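Long-range contacts in KaiC-like domain-containing protein (Pyrococcus horikoshii, PDB 2EKD), which is of unknown function but has a KaiC-like domain of the P-loop NTPase clan, so that a relation to nucleotide-binding proteins is plausible: residues Val20-Gly24 and Val155-Val159; Glu99-Met103 and Asn142-Arg146. All coordinates share one frame; numbering follows the deposited sequence.

Interaction 1. Residues Val20-Gly24 and Val155-Val159; sequences VEYSG and VNRNV
Strand 17-22 grips V155 by both its N-H and its C=O: V155 N reaches V20 O at 2.8 Å, and V155 O takes Y22 N at 3.0 Å. The next acceptor, Y22 O, accepts from R157 N, the first residue of helix 157-163, at 3.0 Å. A water also donates to Y22 O, at 2.6 Å; it donates to N156 OD1 as well and accepts from N158 N. N156 is the N-cap; its OD1 takes a weak capping bond from V159 N at 3.4 Å. The Y22 ring, with CG wedged between backbone N and carbonyl carbon (chi1 68°), lies over the neighbouring strand, one face above N156 N. Y22 OH and N156 ND2 both bond to E173 of the second subunit, so an alanine in place of Y22 would probably uncover the V155-N156 peptide and leave that carboxylate with one donor fewer. On the other face of the sheet E21 lies alongside V155; its OE1 pairs with K189, and more loosely with R157 NE at 3.8 Å, a long salt bridge. The contact joins the C-terminal ends of adjacent parallel strands, a capped helix following, consistent with a RecA/KaiC-like P-loop NTPase fold.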
loop_
_atom_site.group_PDB
_atom_site.type_symbol
_atom_site.label_atom_id
_atom_site.label_comp_id
_atom_site.label_asym_id
_atom_site.label_seq_id
_atom_site.Cartn_x
_atom_site.Cartn_y
_atom_site.Cartn_z
ATOM N N VAL F 20 7.806 -14.745 21.985
ATOM C CA VAL F 20 6.747 -15.719 21.748
ATOM C C VAL F 20 5.687 -15.036 20.880
ATOM O O VAL F 20 4.875 -14.244 21.374
ATOM C CB VAL F 20 6.099 -16.182 23.076
ATOM C CG1 VAL F 20 4.988 -17.195 22.797
ATOM C CG2 VAL F 20 7.161 -16.790 23.987
ATOM N N GLU F 21 5.712 -15.339 19.585
ATOM C CA GLU F 21 4.778 -14.749 18.641
ATOM C C GLU F 21 3.493 -15.554 18.526
ATOM O O GLU F 21 3.514 -16.780 18.381
ATOM C CB GLU F 21 5.452 -14.607 17.271
ATOM C CG GLU F 21 6.759 -13.839 17.350
ATOM C CD GLU F 21 7.463 -13.675 16.019
ATOM O OE1 GLU F 21 7.263 -14.499 15.104
ATOM O OE2 GLU F 21 8.247 -12.720 15.897
ATOM N N TYR F 22 2.366 -14.860 18.594
ATOM C CA TYR F 22 1.077 -15.526 18.493
ATOM C C TYR F 22 0.085 -14.638 17.743
ATOM O O TYR F 22 0.432 -13.530 17.333
ATOM C CB TYR F 22 0.561 -15.863 19.899
ATOM C CG TYR F 22 0.172 -14.670 20.747
ATOM C CD1 TYR F 22 -1.124 -14.147 20.698
ATOM C CD2 TYR F 22 1.093 -14.063 21.606
ATOM C CE1 TYR F 22 -1.492 -13.054 21.483
ATOM C CE2 TYR F 22 0.735 -12.969 22.393
ATOM C CZ TYR F 22 -0.560 -12.469 22.327
ATOM O OH TYR F 22 -0.927 -11.383 23.098
ATOM N N SER F 23 -1.129 -15.141 17.545
ATOM C CA SER F 23 -2.193 -14.391 16.873
ATOM C C SER F 23 -3.469 -14.524 17.705
ATOM O O SER F 23 -3.518 -15.316 18.647
ATOM C CB SER F 23 -2.456 -14.946 15.471
ATOM O OG SER F 23 -3.046 -16.237 15.547
ATOM N N GLY F 24 -4.500 -13.766 17.344
ATOM C CA GLY F 24 -5.757 -13.825 18.066
ATOM C C GLY F 24 -6.389 -15.211 18.133
ATOM O O GLY F 24 -7.127 -15.504 19.075
ATOM N N VAL F 155 3.945 -11.734 22.288
ATOM C CA VAL F 155 3.505 -10.630 21.446
ATOM C C VAL F 155 2.580 -11.091 20.329
ATOM O O VAL F 155 2.789 -12.145 19.729
ATOM C CB VAL F 155 4.700 -9.891 20.795
ATOM C CG1 VAL F 155 5.703 -9.449 21.870
ATOM C CG2 VAL F 155 5.370 -10.792 19.764
ATOM N N ASN F 156 1.540 -10.302 20.079
ATOM C CA ASN F 156 0.614 -10.591 19.000
ATOM C C ASN F 156 1.350 -10.058 17.769
ATOM O O ASN F 156 1.382 -8.857 17.524
ATOM C CB ASN F 156 -0.702 -9.846 19.201
ATOM C CG ASN F 156 -1.727 -10.202 18.155
ATOM O OD1 ASN F 156 -1.417 -10.240 16.971
ATOM N ND2 ASN F 156 -2.961 -10.457 18.584
ATOM N N ARG F 157 1.958 -10.973 17.023
ATOM C CA ARG F 157 2.753 -10.660 15.837
ATOM C C ARG F 157 2.103 -9.740 14.801
ATOM O O ARG F 157 2.712 -8.761 14.376
ATOM C CB ARG F 157 3.183 -11.962 15.155
ATOM C CG ARG F 157 4.079 -11.752 13.947
ATOM C CD ARG F 157 4.225 -13.022 13.134
ATOM N NE ARG F 157 5.347 -12.931 12.206
ATOM C CZ ARG F 157 5.403 -12.096 11.172
ATOM N NH1 ARG F 157 4.394 -11.271 10.918
ATOM N NH2 ARG F 157 6.480 -12.081 10.396
ATOM N N ASN F 158 0.880 -10.059 14.395
ATOM C CA ASN F 158 0.167 -9.266 13.400
ATOM C C ASN F 158 -0.038 -7.818 13.813
ATOM O O ASN F 158 0.024 -6.917 12.975
ATOM C CB ASN F 158 -1.188 -9.899 13.080
ATOM C CG ASN F 158 -1.053 -11.250 12.408
ATOM O OD1 ASN F 158 -0.079 -11.504 11.694
ATOM N ND2 ASN F 158 -2.039 -12.120 12.616
ATOM N N VAL F 159 -0.299 -7.596 15.095
ATOM C CA VAL F 159 -0.486 -6.250 15.597
ATOM C C VAL F 159 0.786 -5.428 15.377
ATOM O O VAL F 159 0.713 -4.279 14.949
ATOM C CB VAL F 159 -0.835 -6.259 17.100
ATOM C CG1 VAL F 159 -0.726 -4.859 17.671
ATOM C CG2 VAL F 159 -2.243 -6.792 17.299
HETATM O O HOH W 1 -0.185 -12.508 15.016
#

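Interaction 2. Residues Glu99-Met103 and Asn142-Arg146; sequences EQEYM and NYVGR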
loop_
_atom_site.group_PDB
_atom_site.type_symbol
_atom_site.label_atom_id
_atom_site.label_comp_id
_atom_site.label_asym_id
_atom_site.label_seq_id
_atom_site.Cartn_x
_atom_site.Cartn_y
_atom_site.Cartn_z
ATOM N N GLU F 99 14.414 2.362 33.023
ATOM C CA GLU F 99 15.192 1.193 33.407
ATOM C C GLU F 99 15.806 1.356 34.792
ATOM O O GLU F 99 16.294 0.389 35.374
ATOM C CB GLU F 99 16.287 0.908 32.369
ATOM C CG GLU F 99 17.295 2.023 32.165
ATOM C CD GLU F 99 18.300 1.700 31.073
ATOM O OE1 GLU F 99 19.008 0.675 31.196
ATOM O OE2 GLU F 99 18.380 2.470 30.091
ATOM N N GLN F 100 15.772 2.574 35.323
ATOM C CA GLN F 100 16.325 2.839 36.649
ATOM C C GLN F 100 15.346 2.431 37.745
ATOM O O GLN F 100 15.756 2.046 38.839
ATOM C CB GLN F 100 16.665 4.325 36.814
ATOM C CG GLN F 100 17.810 4.837 35.946
ATOM C CD GLN F 100 17.440 4.947 34.479
ATOM O OE1 GLN F 100 16.421 5.544 34.128
ATOM N NE2 GLN F 100 18.274 4.382 33.613
ATOM N N GLU F 101 14.053 2.522 37.445
ATOM C CA GLU F 101 13.014 2.169 38.407
ATOM C C GLU F 101 12.771 0.666 38.449
ATOM O O GLU F 101 12.458 0.109 39.502
ATOM C CB GLU F 101 11.706 2.883 38.057
ATOM C CG GLU F 101 11.810 4.396 38.030
ATOM C CD GLU F 101 10.490 5.062 37.707
ATOM O OE1 GLU F 101 9.524 4.874 38.478
ATOM O OE2 GLU F 101 10.415 5.774 36.682
ATOM N N TYR F 102 12.910 0.018 37.296
ATOM C CA TYR F 102 12.707 -1.424 37.188
ATOM C C TYR F 102 13.666 -2.167 38.119
ATOM O O TYR F 102 13.247 -3.014 38.911
ATOM C CB TYR F 102 12.925 -1.876 35.737
ATOM C CG TYR F 102 12.555 -3.319 35.463
ATOM C CD1 TYR F 102 11.251 -3.774 35.655
ATOM C CD2 TYR F 102 13.507 -4.229 35.005
ATOM C CE1 TYR F 102 10.903 -5.099 35.399
ATOM C CE2 TYR F 102 13.170 -5.558 34.744
ATOM C CZ TYR F 102 11.868 -5.985 34.944
ATOM O OH TYR F 102 11.530 -7.297 34.694
HETATM N N MSE F 103 14.951 -1.835 38.024
HETATM C CA MSE F 103 15.976 -2.462 38.854
HETATM C C MSE F 103 15.668 -2.316 40.340
HETATM O O MSE F 103 15.984 -3.197 41.140
HETATM C CB MSE F 103 17.345 -1.845 38.553
HETATM C CG MSE F 103 17.848 -2.118 37.144
HETATM SE SE MSE F 103 18.002 -3.887 36.824
HETATM C CE MSE F 103 19.657 -4.191 37.434
ATOM N N ASN F 142 17.984 -4.049 26.277
ATOM C CA ASN F 142 18.790 -3.688 27.445
ATOM C C ASN F 142 18.864 -4.779 28.514
ATOM O O ASN F 142 19.787 -4.789 29.323
ATOM C CB ASN F 142 18.275 -2.393 28.098
ATOM C CG ASN F 142 18.612 -1.147 27.288
ATOM O OD1 ASN F 142 19.662 -1.069 26.648
ATOM N ND2 ASN F 142 17.726 -0.156 27.332
ATOM N N TYR F 143 17.904 -5.698 28.520
ATOM C CA TYR F 143 17.897 -6.753 29.521
ATOM C C TYR F 143 18.322 -8.109 28.985
ATOM O O TYR F 143 18.348 -9.092 29.728
ATOM C CB TYR F 143 16.516 -6.846 30.167
ATOM C CG TYR F 143 16.154 -5.577 30.894
ATOM C CD1 TYR F 143 16.831 -5.196 32.058
ATOM C CD2 TYR F 143 15.190 -4.712 30.378
ATOM C CE1 TYR F 143 16.558 -3.978 32.683
ATOM C CE2 TYR F 143 14.912 -3.500 30.989
ATOM C CZ TYR F 143 15.596 -3.137 32.137
ATOM O OH TYR F 143 15.312 -1.932 32.725
ATOM N N VAL F 144 18.649 -8.163 27.698
ATOM C CA VAL F 144 19.104 -9.405 27.095
ATOM C C VAL F 144 20.440 -9.769 27.738
ATOM O O VAL F 144 21.392 -8.989 27.699
ATOM C CB VAL F 144 19.296 -9.252 25.566
ATOM C CG1 VAL F 144 19.933 -10.510 24.987
ATOM C CG2 VAL F 144 17.949 -9.000 24.901
ATOM N N GLY F 145 20.507 -10.945 28.349
ATOM C CA GLY F 145 21.750 -11.349 28.973
ATOM C C GLY F 145 21.797 -11.349 30.493
ATOM O O GLY F 145 22.750 -11.883 31.055
ATOM N N ARG F 146 20.821 -10.755 31.179
ATOM C CA ARG F 146 20.878 -10.787 32.638
ATOM C C ARG F 146 20.422 -12.165 33.086
ATOM O O ARG F 146 19.275 -12.578 32.872
ATOM C CB ARG F 146 20.047 -9.668 33.290
ATOM C CG ARG F 146 18.559 -9.702 33.080
ATOM C CD ARG F 146 17.881 -8.523 33.803
ATOM N NE ARG F 146 17.740 -8.714 35.251
ATOM C CZ ARG F 146 18.471 -8.096 36.177
ATOM N NH1 ARG F 146 19.416 -7.232 35.826
ATOM N NH2 ARG F 146 18.248 -8.330 37.464
#
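With CG set beside its backbone N and anti to the carbonyl carbon (chi1 -62°), Y143 reaches out of its loop to helix 99-105, where Y102, its CG anti to the backbone N (chi1 -172°), turns its ring to meet it. The two form a T-shaped pair: the edge of Y102 is directed at the face of Y143, with centroids 5.2 Å apart and planes at 62°. The closest ring carbons are Y102 CD2 and Y143 CZ, at 3.7 Å. Beyond the ring, the phenol oxygen of Y143 abuts E99 at the start of the helix. M103, a selenomethionine, lays SE at the edge of the Y143 ring, 4.4 Å from CE1. Its methyl meets the guanidinium of R146 from the opposite direction, CE standing 3.4 Å from NH1. No hydrogen bond joins the two segments, and shape and aromatic contact carry this surface junction. N142 ND2 stays 3.9 Å from E99 OE2, while N142 OD1 is bonded by K81 of the third subunit. The type II turn from Y143 to R146, with G145 in its third position, brings Y143 and R146 to the same helix. Helix 99-105 thus rests on the loop between helix 130-141 and strand 149-156, while Y102 also packs on I75 and M77 of strand 73-77 and L90 of strand 85-90.

In the fold
After helix 5-9 the chain enters strand 17-22, whose end waits for a partner more than 130 residues further on. It then builds strands 44-48, 73-77 and 85-90 on one side of the sheet before reaching helix 99-105. After strand 114-119 and two helices, the loop at 142-146 returns to that helix, and interaction 2 closes a loop of 38 residues. Strand 149-156 follows at once, and its end closes the larger loop of interaction 1, so the smaller closure lies wholly within the larger. Interaction 1 joins neighbouring central strands; interaction 2 ties helix 99-105 to the loop before strand 149-156, on the other side of the chain's centre, their centres about 24 Å apart.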